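Local coordinates for mannose recognizing lectin (PDB 4TKC), which probably binds carbohydrate as a bulb-type fungal lectin, and holds mannose in two pockets of the chain, at residues S2-L11 against G20-E31; V61-C69 against W80-Y91. All coordinates share one frame; numbering follows the deposited sequence.

Interaction 1. Residues S2-L11 against G20-E31; sequences SYVHPYGSTL and GYALISDSGRVE
Val4 and Tyr21 meet in a single beta bridge, with the two backbones running the same way. Val4 N donates to Gly20 O, and Val4 O receives Ala22 N at 3.0 Å. Beyond it the N-terminal chain bulges away, and Ala22 O is reached through a water that also receives Tyr7 N and donates to Gly8 O. A type II' turn from Tyr7 to Thr10 brings the chain back, and Gly8 O takes the nearly straight bond from Ile24 N (3.0 Å, 171° at the hydrogen), although the donor stands well above the carbonyl plane.

Between these backbone bonds lies the His5 imidazole, a good example of a ring fixed by both faces and edge. Ile24 CB sits over one face, 3.6 Å from the ring centroid, as a CH-pi contact, while Tyr3 O lies above the opposite face toward the rim. At the edge, NE2 of His5 donates to Glu31 OE2 (2.7 Å) almost exactly in the ring plane, using the anti lone pair of that oxygen. Glu31 reaches this far because its chain is extended, CG lying opposite the backbone N (chi1 -166°). A water joins the same OE2 to Tyr3 N, and OE1 forms a salt bridge with Arg33, so the carboxylate is held at both oxygens.

Apolar pairs flank the backbone bonds. Tyr3 CB touches Ala22 CB at 3.7 Å, Val4 lies alongside the Tyr21 ring with CB 3.6 Å from CD2, and Leu23 CD2 packs on Tyr7 CB. The hydroxyl of Tyr21 bonds to Ser59 of the second subunit.

The contact joins the N-terminal arm to strand 21-24, at one edge of a four-stranded sheet in the beta-prism II fold of bulb-type lectins.

Interaction 2. Residues V61-C69 against W80-Y91; sequences VKMQTDGNC and WHTATNGDDHPY. With BMA (beta-D-mannopyranose), chain B.
Asn68 reaches from its own strand-linking loop to both the 80-91 segment and the mannose, and its side chain can be followed atom by atom. CB packs 3.4 Å from O2 of the sugar. CG, roughly anti to the backbone N (chi1 -150°), lies beside the Asn85 amide group. At the end the two branches part company: OD1 turns to the backbone of the turn after strand 78-81, taking a weak bond from Ala83 N at 2.8 Å and another weak one from Thr84 N, while ND2 gives a straight bond to mannose O2 (3.1 Å, 166° at the hydrogen). A single amide thus ties its loop to both the turn and the ligand.

The same sugar oxygen donates to Asp66 OD2 at 2.6 Å, so O2 is gripped from two residues. Asp66 is itself steadied by an Asx turn, its OD1 accepting the backbone N of Asn68, which presents the carboxylate and the amide together. Mannose O6 lies over the centre of the His81 ring face, and Tyr72 adds a hydrogen bond to the sugar from outside the two segments.

Behind the pocket the backbones are stitched. Thr82 N donates to Cys69 O and Cys69 N to Thr82 OG1; that hydroxyl donates to Thr84 OG1, which in turn donates to Gly67 O at 2.6 Å, a chain of hydrogen bonds. Gly67 CA rests over one face of the Tyr91 ring, 3.6 Å from its centroid, and Gly86 N closes on Asp66 O.

Gln64, Asp66, Asn68 and Tyr72 follow the QxDxNxVxY spacing of the bulb-type lectin mannose site, here seen occupied by beta-D-mannopyranose.

How the interactions relate
From the N terminus, interaction 1 closes first, bringing 20-31 back onto 2-11 around a short loop that carries strand 15-18. Interaction 2 follows, its 61-69 and 80-91 segments closing round the loop that holds most of strand 69-72 and the start of 78-81; the two are in series and neither nest nor cross. Strands 10-12, 15-18 and 21-24 go to three different sheets, so the loop of interaction 1 links all three. Interaction 2 starts from the sheet of 15-18 and 60-63, and its second segment leaves it for strand 92-95, which pairs with 10-12. Though their centres are about 19 Å apart, the contacts touch where Leu11 packs on Val61 and Met63.

Interaction 1. Residues S2-L11 against G20-E31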
loop_
_atom_site.group_PDB
_atom_site.type_symbol
_atom_site.label_atom_id
_atom_site.label_comp_id
_atom_site.label_asym_id
_atom_site.label_seq_id
_atom_site.Cartn_x
_atom_site.Cartn_y
_atom_site.Cartn_z
ATOM N N SER A 2 5.385 12.126 12.074
ATOM C CA SER A 2 4.186 11.289 12.298
ATOM C C SER A 2 3.904 10.453 11.064
ATOM O O SER A 2 4.362 10.750 9.962
ATOM C CB SER A 2 2.976 12.156 12.644
ATOM O OG SER A 2 2.547 12.908 11.527
ATOM N N TYR A 3 3.085 9.444 11.266
ATOM C CA TYR A 3 2.825 8.458 10.258
ATOM C C TYR A 3 1.458 8.653 9.669
ATOM O O TYR A 3 0.484 9.032 10.317
ATOM C CB TYR A 3 2.873 7.051 10.881
ATOM C CG TYR A 3 4.243 6.669 11.370
ATOM C CD1 TYR A 3 4.714 7.070 12.630
ATOM C CD2 TYR A 3 5.081 5.933 10.567
ATOM C CE1 TYR A 3 6.030 6.823 12.996
ATOM C CE2 TYR A 3 6.397 5.720 10.903
ATOM C CZ TYR A 3 6.849 6.094 12.145
ATOM O OH TYR A 3 8.169 5.902 12.454
ATOM N N VAL A 4 1.448 8.569 8.343
ATOM C CA VAL A 4 0.192 8.597 7.621
ATOM C C VAL A 4 -0.529 7.225 7.704
ATOM O O VAL A 4 0.097 6.184 7.623
ATOM C CB VAL A 4 0.418 9.072 6.178
ATOM C CG1 VAL A 4 -0.869 8.981 5.400
ATOM C CG2 VAL A 4 0.946 10.489 6.188
ATOM N N HIS A 5 -1.859 7.265 7.780
ATOM C CA HIS A 5 -2.681 6.075 7.943
ATOM C C HIS A 5 -3.618 5.847 6.749
ATOM O O HIS A 5 -4.723 6.383 6.726
ATOM C CB HIS A 5 -3.487 6.227 9.221
ATOM C CG HIS A 5 -2.632 6.462 10.419
ATOM N ND1 HIS A 5 -2.905 7.443 11.352
ATOM C CD2 HIS A 5 -1.458 5.900 10.789
ATOM C CE1 HIS A 5 -1.975 7.415 12.291
ATOM N NE2 HIS A 5 -1.105 6.465 11.995
ATOM N N PRO A 6 -3.163 5.030 5.757
ATOM C CA PRO A 6 -3.975 4.888 4.532
ATOM C C PRO A 6 -5.049 3.833 4.663
ATOM O O PRO A 6 -5.844 3.634 3.753
ATOM C CB PRO A 6 -2.963 4.447 3.483
ATOM C CG PRO A 6 -1.615 4.596 4.076
ATOM C CD PRO A 6 -1.800 4.530 5.567
ATOM N N TYR A 7 -5.061 3.154 5.826
ATOM C CA TYR A 7 -5.830 1.922 5.981
ATOM C C TYR A 7 -6.637 1.840 7.278
ATOM O O TYR A 7 -7.209 0.772 7.560
ATOM C CB TYR A 7 -4.874 0.716 5.941
ATOM C CG TYR A 7 -4.314 0.407 4.595
ATOM C CD1 TYR A 7 -5.089 -0.278 3.702
ATOM C CD2 TYR A 7 -2.976 0.546 4.351
ATOM C CE1 TYR A 7 -4.595 -0.544 2.440
ATOM C CE2 TYR A 7 -2.457 0.265 3.091
ATOM C CZ TYR A 7 -3.263 -0.364 2.176
ATOM O OH TYR A 7 -2.707 -0.696 0.921
ATOM N N GLY A 8 -6.679 2.915 8.061
ATOM C CA GLY A 8 -7.213 2.797 9.441
ATOM C C GLY A 8 -6.443 1.716 10.214
ATOM O O GLY A 8 -5.222 1.682 10.236
ATOM N N SER A 9 -7.206 0.765 10.752
ATOM C CA SER A 9 -6.614 -0.304 11.563
ATOM C C SER A 9 -6.133 -1.553 10.841
ATOM O O SER A 9 -5.410 -2.390 11.385
ATOM C CB SER A 9 -7.661 -0.802 12.589
ATOM O OG SER A 9 -8.743 -1.463 11.915
ATOM N N THR A 10 -6.510 -1.679 9.565
ATOM C CA THR A 10 -6.504 -2.982 8.952
ATOM C C THR A 10 -5.842 -3.023 7.567
ATOM O O THR A 10 -6.193 -2.225 6.677
ATOM C CB THR A 10 -7.949 -3.524 8.869
ATOM O OG1 THR A 10 -8.523 -3.606 10.193
ATOM C CG2 THR A 10 -8.024 -4.891 8.155
ATOM N N LEU A 11 -4.870 -3.912 7.404
ATOM C CA LEU A 11 -4.192 -4.164 6.130
ATOM C C LEU A 11 -4.834 -5.368 5.474
ATOM O O LEU A 11 -4.644 -6.487 5.914
ATOM C CB LEU A 11 -2.695 -4.442 6.363
ATOM C CG LEU A 11 -1.804 -4.193 5.157
ATOM C CD1 LEU A 11 -1.876 -2.732 4.711
ATOM C CD2 LEU A 11 -0.376 -4.586 5.444
ATOM N N GLY A 20 7.142 5.527 6.752
ATOM C CA GLY A 20 6.369 6.713 7.068
ATOM C C GLY A 20 4.852 6.499 7.152
ATOM O O GLY A 20 4.105 7.468 7.304
ATOM N N TYR A 21 4.411 5.254 6.936
ATOM C CA TYR A 21 3.006 4.899 6.992
ATOM C C TYR A 21 2.808 3.902 8.142
ATOM O O TYR A 21 3.758 3.222 8.538
ATOM C CB TYR A 21 2.494 4.377 5.613
ATOM C CG TYR A 21 2.688 5.392 4.495
ATOM C CD1 TYR A 21 3.961 5.598 4.007
ATOM C CD2 TYR A 21 1.718 6.340 4.215
ATOM C CE1 TYR A 21 4.195 6.570 3.042
ATOM C CE2 TYR A 21 1.944 7.299 3.217
ATOM C CZ TYR A 21 3.211 7.452 2.731
ATOM O OH TYR A 21 3.491 8.426 1.779
ATOM N N ALA A 22 1.549 3.728 8.510
ATOM C CA ALA A 22 1.218 2.887 9.696
ATOM C C ALA A 22 -0.235 2.475 9.686
ATOM O O ALA A 22 -1.083 3.203 9.130
ATOM C CB ALA A 22 1.555 3.618 10.989
ATOM N N LEU A 23 -0.548 1.360 10.371
ATOM C CA LEU A 23 -1.916 1.098 10.808
ATOM C C LEU A 23 -2.082 1.816 12.158
ATOM O O LEU A 23 -1.114 1.938 12.904
ATOM C CB LEU A 23 -2.183 -0.400 11.064
ATOM C CG LEU A 23 -1.844 -1.313 9.883
ATOM C CD1 LEU A 23 -2.094 -2.789 10.145
ATOM C CD2 LEU A 23 -2.648 -0.846 8.681
ATOM N N ILE A 24 -3.312 2.233 12.433
ATOM C CA ILE A 24 -3.657 2.878 13.705
ATOM C C ILE A 24 -4.943 2.266 14.245
ATOM O O ILE A 24 -5.877 1.976 13.528
ATOM C CB ILE A 24 -3.797 4.426 13.510
ATOM C CG1 ILE A 24 -3.954 5.190 14.833
ATOM C CG2 ILE A 24 -4.918 4.764 12.528
ATOM C CD1 ILE A 24 -2.708 5.165 15.680
ATOM N N SER A 25 -4.916 1.931 15.538
ATOM C CA SER A 25 -6.130 1.457 16.224
ATOM C C SER A 25 -7.204 2.544 16.218
ATOM O O SER A 25 -6.895 3.753 16.183
ATOM C CB SER A 25 -5.853 0.991 17.668
ATOM O OG SER A 25 -5.412 2.069 18.474
ATOM N N ASP A 26 -8.458 2.108 16.323
ATOM C CA ASP A 26 -9.573 3.034 16.429
ATOM C C ASP A 26 -9.368 4.032 17.566
ATOM O O ASP A 26 -9.723 5.202 17.473
ATOM C CB ASP A 26 -10.916 2.312 16.558
ATOM C CG ASP A 26 -11.257 1.472 15.347
ATOM O OD1 ASP A 26 -10.748 1.763 14.235
ATOM O OD2 ASP A 26 -11.975 0.464 15.552
ATOM N N SER A 27 -8.769 3.549 18.647
ATOM C CA SER A 27 -8.525 4.357 19.835
ATOM C C SER A 27 -7.450 5.410 19.632
ATOM O O SER A 27 -7.341 6.346 20.432
ATOM C CB SER A 27 -8.072 3.474 21.003
ATOM O OG SER A 27 -6.775 2.944 20.748
ATOM N N GLY A 28 -6.622 5.234 18.594
ATOM C CA GLY A 28 -5.460 6.097 18.437
ATOM C C GLY A 28 -4.215 5.688 19.211
ATOM O O GLY A 28 -3.151 6.309 19.049
ATOM N N ARG A 29 -4.360 4.720 20.133
ATOM C CA ARG A 29 -3.266 4.400 21.082
ATOM C C ARG A 29 -2.260 3.405 20.535
ATOM O O ARG A 29 -1.109 3.418 20.953
ATOM C CB ARG A 29 -3.801 3.876 22.421
ATOM C CG ARG A 29 -4.786 4.807 23.132
ATOM C CD ARG A 29 -5.193 4.297 24.505
ATOM N NE ARG A 29 -4.018 4.055 25.351
ATOM C CZ ARG A 29 -3.970 3.223 26.385
ATOM N NH1 ARG A 29 -5.055 2.552 26.778
ATOM N NH2 ARG A 29 -2.774 2.948 26.879
ATOM N N VAL A 30 -2.660 2.601 19.551
ATOM C CA VAL A 30 -1.819 1.494 19.125
ATOM C C VAL A 30 -1.506 1.709 17.635
ATOM O O VAL A 30 -2.429 1.912 16.859
ATOM C CB VAL A 30 -2.524 0.134 19.325
ATOM C CG1 VAL A 30 -1.553 -1.016 19.045
ATOM C CG2 VAL A 30 -3.089 -0.000 20.759
ATOM N N GLU A 31 -0.217 1.709 17.302
ATOM C CA GLU A 31 0.229 2.060 15.950
ATOM C C GLU A 31 1.265 1.043 15.513
ATOM O O GLU A 31 2.296 0.824 16.168
ATOM C CB GLU A 31 0.798 3.478 15.960
ATOM C CG GLU A 31 0.983 4.061 14.556
ATOM C CD GLU A 31 1.406 5.509 14.597
ATOM O OE1 GLU A 31 2.352 5.825 15.339
ATOM O OE2 GLU A 31 0.891 6.301 13.783
HETATM O O HOH W 1 1.741 9.029 14.000
HETATM O O HOH W 2 -3.670 3.116 8.239
HETATM O O HOH W 3 -10.852 -0.055 12.326
#

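Interaction 2. Residues V61-C69 against W80-Y91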
loop_
_atom_site.group_PDB
_atom_site.type_symbol
_atom_site.label_atom_id
_atom_site.label_comp_id
_atom_site.label_asym_id
_atom_site.label_seq_id
_atom_site.Cartn_x
_atom_site.Cartn_y
_atom_site.Cartn_z
ATOM N N VAL A 61 5.662 -3.535 4.371
ATOM C CA VAL A 61 4.936 -4.727 4.798
ATOM C C VAL A 61 3.731 -4.945 3.877
ATOM O O VAL A 61 3.015 -3.991 3.580
ATOM C CB VAL A 61 4.445 -4.529 6.252
ATOM C CG1 VAL A 61 3.422 -5.577 6.679
ATOM C CG2 VAL A 61 5.620 -4.576 7.219
ATOM N N LYS A 62 3.534 -6.182 3.425
ATOM C CA LYS A 62 2.444 -6.500 2.532
ATOM C C LYS A 62 1.683 -7.694 3.110
ATOM O O LYS A 62 2.275 -8.768 3.336
ATOM C CB LYS A 62 2.999 -6.820 1.123
ATOM C CG LYS A 62 1.912 -7.111 0.082
ATOM C CD LYS A 62 2.503 -7.029 -1.317
ATOM C CE LYS A 62 1.449 -6.995 -2.409
ATOM N NZ LYS A 62 1.988 -7.069 -3.805
ATOM N N MET A 63 0.364 -7.510 3.192
ATOM C CA MET A 63 -0.566 -8.596 3.517
ATOM C C MET A 63 -0.932 -9.242 2.176
ATOM O O MET A 63 -1.624 -8.607 1.340
ATOM C CB MET A 63 -1.809 -8.055 4.260
ATOM C CG MET A 63 -2.915 -9.056 4.531
ATOM S SD MET A 63 -2.564 -10.205 5.860
ATOM C CE MET A 63 -1.906 -11.598 4.983
ATOM N N GLN A 64 -0.353 -10.384 1.879
ATOM C CA GLN A 64 -0.425 -10.924 0.521
ATOM C C GLN A 64 -1.655 -11.779 0.264
ATOM O O GLN A 64 -2.214 -12.423 1.187
ATOM C CB GLN A 64 0.816 -11.777 0.266
ATOM C CG GLN A 64 2.105 -10.997 0.414
ATOM C CD GLN A 64 3.347 -11.797 0.124
ATOM O OE1 GLN A 64 3.376 -13.037 0.207
ATOM N NE2 GLN A 64 4.417 -11.075 -0.156
ATOM N N THR A 65 -1.955 -11.930 -1.030
ATOM C CA THR A 65 -3.058 -12.785 -1.422
ATOM C C THR A 65 -2.787 -14.287 -1.161
ATOM O O THR A 65 -3.734 -15.078 -1.185
ATOM C CB THR A 65 -3.377 -12.628 -2.894
ATOM O OG1 THR A 65 -2.179 -12.841 -3.629
ATOM C CG2 THR A 65 -3.906 -11.215 -3.218
ATOM N N ASP A 66 -1.541 -14.677 -0.852
ATOM C CA ASP A 66 -1.294 -16.059 -0.387
ATOM C C ASP A 66 -1.553 -16.297 1.107
ATOM O O ASP A 66 -1.397 -17.431 1.555
ATOM C CB ASP A 66 0.088 -16.576 -0.836
ATOM C CG ASP A 66 1.250 -15.903 -0.136
ATOM O OD1 ASP A 66 0.991 -15.015 0.722
ATOM O OD2 ASP A 66 2.423 -16.284 -0.439
ATOM N N GLY A 67 -1.999 -15.245 1.813
ATOM C CA GLY A 67 -2.259 -15.359 3.263
ATOM C C GLY A 67 -1.066 -14.971 4.091
ATOM O O GLY A 67 -1.170 -14.942 5.318
ATOM N N ASN A 68 0.111 -14.922 3.501
ATOM C CA ASN A 68 1.330 -14.559 4.221
ATOM C C ASN A 68 1.421 -13.057 4.390
ATOM O O ASN A 68 1.160 -12.337 3.433
ATOM C CB ASN A 68 2.600 -15.116 3.555
ATOM C CG ASN A 68 3.741 -15.404 4.534
ATOM O OD1 ASN A 68 3.619 -15.273 5.769
ATOM N ND2 ASN A 68 4.889 -15.812 3.963
ATOM N N CYS A 69 1.781 -12.590 5.586
ATOM C CA CYS A 69 2.071 -11.192 5.841
ATOM C C CYS A 69 3.574 -10.987 5.958
ATOM O O CYS A 69 4.219 -11.622 6.787
ATOM C CB CYS A 69 1.359 -10.683 7.102
ATOM S SG CYS A 69 1.571 -8.913 7.351
ATOM N N TRP A 80 10.765 -10.375 7.271
ATOM C CA TRP A 80 9.818 -10.796 8.349
ATOM C C TRP A 80 8.644 -11.490 7.689
ATOM O O TRP A 80 8.238 -11.085 6.594
ATOM C CB TRP A 80 9.264 -9.582 9.078
ATOM C CG TRP A 80 8.093 -9.921 10.002
ATOM C CD1 TRP A 80 8.091 -10.784 11.075
ATOM C CD2 TRP A 80 6.789 -9.341 9.939
ATOM N NE1 TRP A 80 6.826 -10.817 11.631
ATOM C CE2 TRP A 80 6.022 -9.911 10.988
ATOM C CE3 TRP A 80 6.199 -8.354 9.098
ATOM C CZ2 TRP A 80 4.699 -9.570 11.213
ATOM C CZ3 TRP A 80 4.895 -7.973 9.355
ATOM C CH2 TRP A 80 4.155 -8.583 10.432
ATOM N N HIS A 81 8.129 -12.577 8.229
ATOM C CA HIS A 81 6.887 -13.119 7.728
ATOM C C HIS A 81 6.147 -13.868 8.820
ATOM O O HIS A 81 6.748 -14.413 9.747
ATOM C CB HIS A 81 7.114 -13.969 6.466
ATOM C CG HIS A 81 8.035 -15.115 6.671
ATOM N ND1 HIS A 81 7.588 -16.418 6.782
ATOM C CD2 HIS A 81 9.380 -15.164 6.790
ATOM C CE1 HIS A 81 8.623 -17.222 6.959
ATOM N NE2 HIS A 81 9.718 -16.481 7.007
ATOM N N THR A 82 4.831 -13.754 8.778
ATOM C CA THR A 82 3.929 -14.439 9.714
ATOM C C THR A 82 3.734 -15.927 9.409
ATOM O O THR A 82 3.294 -16.688 10.285
ATOM C CB THR A 82 2.567 -13.752 9.763
ATOM O OG1 THR A 82 2.025 -13.741 8.420
ATOM C CG2 THR A 82 2.733 -12.297 10.208
ATOM N N ALA A 83 4.164 -16.383 8.240
ATOM C CA ALA A 83 4.035 -17.795 7.854
ATOM C C ALA A 83 2.608 -18.327 8.002
ATOM O O ALA A 83 2.375 -19.457 8.412
ATOM C CB ALA A 83 5.059 -18.674 8.566
ATOM N N THR A 84 1.671 -17.510 7.547
ATOM C CA THR A 84 0.269 -17.759 7.654
ATOM C C THR A 84 -0.406 -18.202 6.348
ATOM O O THR A 84 -1.648 -18.311 6.307
ATOM C CB THR A 84 -0.444 -16.527 8.228
ATOM O OG1 THR A 84 0.047 -15.329 7.639
ATOM C CG2 THR A 84 -0.178 -16.441 9.692
ATOM N N ASN A 85 0.421 -18.523 5.337
ATOM C CA ASN A 85 -0.009 -18.936 3.996
ATOM C C ASN A 85 -1.128 -19.952 4.126
ATOM O O ASN A 85 -0.984 -20.928 4.854
ATOM C CB ASN A 85 1.104 -19.678 3.215
ATOM C CG ASN A 85 2.354 -18.874 3.013
ATOM O OD1 ASN A 85 2.748 -18.572 1.852
ATOM N ND2 ASN A 85 3.021 -18.558 4.092
ATOM N N GLY A 86 -2.219 -19.728 3.428
ATOM C CA GLY A 86 -3.305 -20.664 3.372
ATOM C C GLY A 86 -4.371 -20.204 2.394
ATOM O O GLY A 86 -4.239 -19.161 1.721
ATOM N N ASP A 87 -5.477 -20.949 2.389
ATOM C CA ASP A 87 -6.580 -20.728 1.453
ATOM C C ASP A 87 -7.853 -20.168 2.124
ATOM O O ASP A 87 -8.885 -20.047 1.461
ATOM C CB ASP A 87 -6.951 -22.034 0.744
ATOM C CG ASP A 87 -5.817 -22.604 -0.078
ATOM O OD1 ASP A 87 -5.218 -21.856 -0.878
ATOM O OD2 ASP A 87 -5.560 -23.825 0.044
ATOM N N ASP A 88 -7.756 -19.774 3.400
ATOM C CA ASP A 88 -8.930 -19.311 4.165
ATOM C C ASP A 88 -9.139 -17.797 3.975
ATOM O O ASP A 88 -9.116 -17.049 4.955
ATOM C CB ASP A 88 -8.815 -19.669 5.641
ATOM C CG ASP A 88 -9.066 -21.141 5.897
ATOM O OD1 ASP A 88 -9.625 -21.816 5.003
ATOM O OD2 ASP A 88 -8.728 -21.619 6.999
ATOM N N HIS A 89 -9.382 -17.400 2.727
ATOM C CA HIS A 89 -9.603 -15.998 2.338
ATOM C C HIS A 89 -10.963 -15.494 2.852
ATOM O O HIS A 89 -11.923 -16.260 2.901
ATOM C CB HIS A 89 -9.531 -15.826 0.815
ATOM C CG HIS A 89 -8.224 -16.252 0.250
ATOM N ND1 HIS A 89 -7.083 -15.484 0.369
ATOM C CD2 HIS A 89 -7.826 -17.433 -0.272
ATOM C CE1 HIS A 89 -6.055 -16.139 -0.139
ATOM N NE2 HIS A 89 -6.486 -17.312 -0.568
ATOM N N PRO A 90 -11.046 -14.183 3.166
ATOM C CA PRO A 90 -9.964 -13.180 3.049
ATOM C C PRO A 90 -9.054 -13.171 4.266
ATOM O O PRO A 90 -9.525 -13.455 5.413
ATOM C CB PRO A 90 -10.725 -11.852 3.012
ATOM C CG PRO A 90 -11.949 -12.118 3.831
ATOM C CD PRO A 90 -12.322 -13.568 3.581
ATOM N N TYR A 91 -7.808 -12.751 4.106
ATOM C CA TYR A 91 -6.870 -12.529 5.232
ATOM C C TYR A 91 -6.750 -11.040 5.496
ATOM O O TYR A 91 -6.802 -10.220 4.534
ATOM C CB TYR A 91 -5.505 -13.105 4.846
ATOM C CG TYR A 91 -5.441 -14.611 4.827
ATOM C CD1 TYR A 91 -5.757 -15.331 3.693
ATOM C CD2 TYR A 91 -5.100 -15.311 6.005
ATOM C CE1 TYR A 91 -5.760 -16.705 3.672
ATOM C CE2 TYR A 91 -5.107 -16.686 6.010
ATOM C CZ TYR A 91 -5.433 -17.383 4.871
ATOM O OH TYR A 91 -5.422 -18.746 4.922
HETATM C C1 BMA B . 6.552 -17.331 0.680
HETATM C C2 BMA B . 5.626 -16.326 0.003
HETATM C C3 BMA B . 6.503 -15.206 -0.531
HETATM C C4 BMA B . 7.387 -14.614 0.579
HETATM C C5 BMA B . 8.192 -15.699 1.302
HETATM C C6 BMA B . 9.048 -15.087 2.410
HETATM O O1 BMA B . 5.701 -18.387 1.137
HETATM O O2 BMA B . 4.620 -15.864 0.914
HETATM O O3 BMA B . 5.649 -14.226 -1.127
HETATM O O4 BMA B . 8.300 -13.656 0.039
HETATM O O5 BMA B . 7.255 -16.684 1.759
HETATM O O6 BMA B . 9.031 -15.833 3.640
#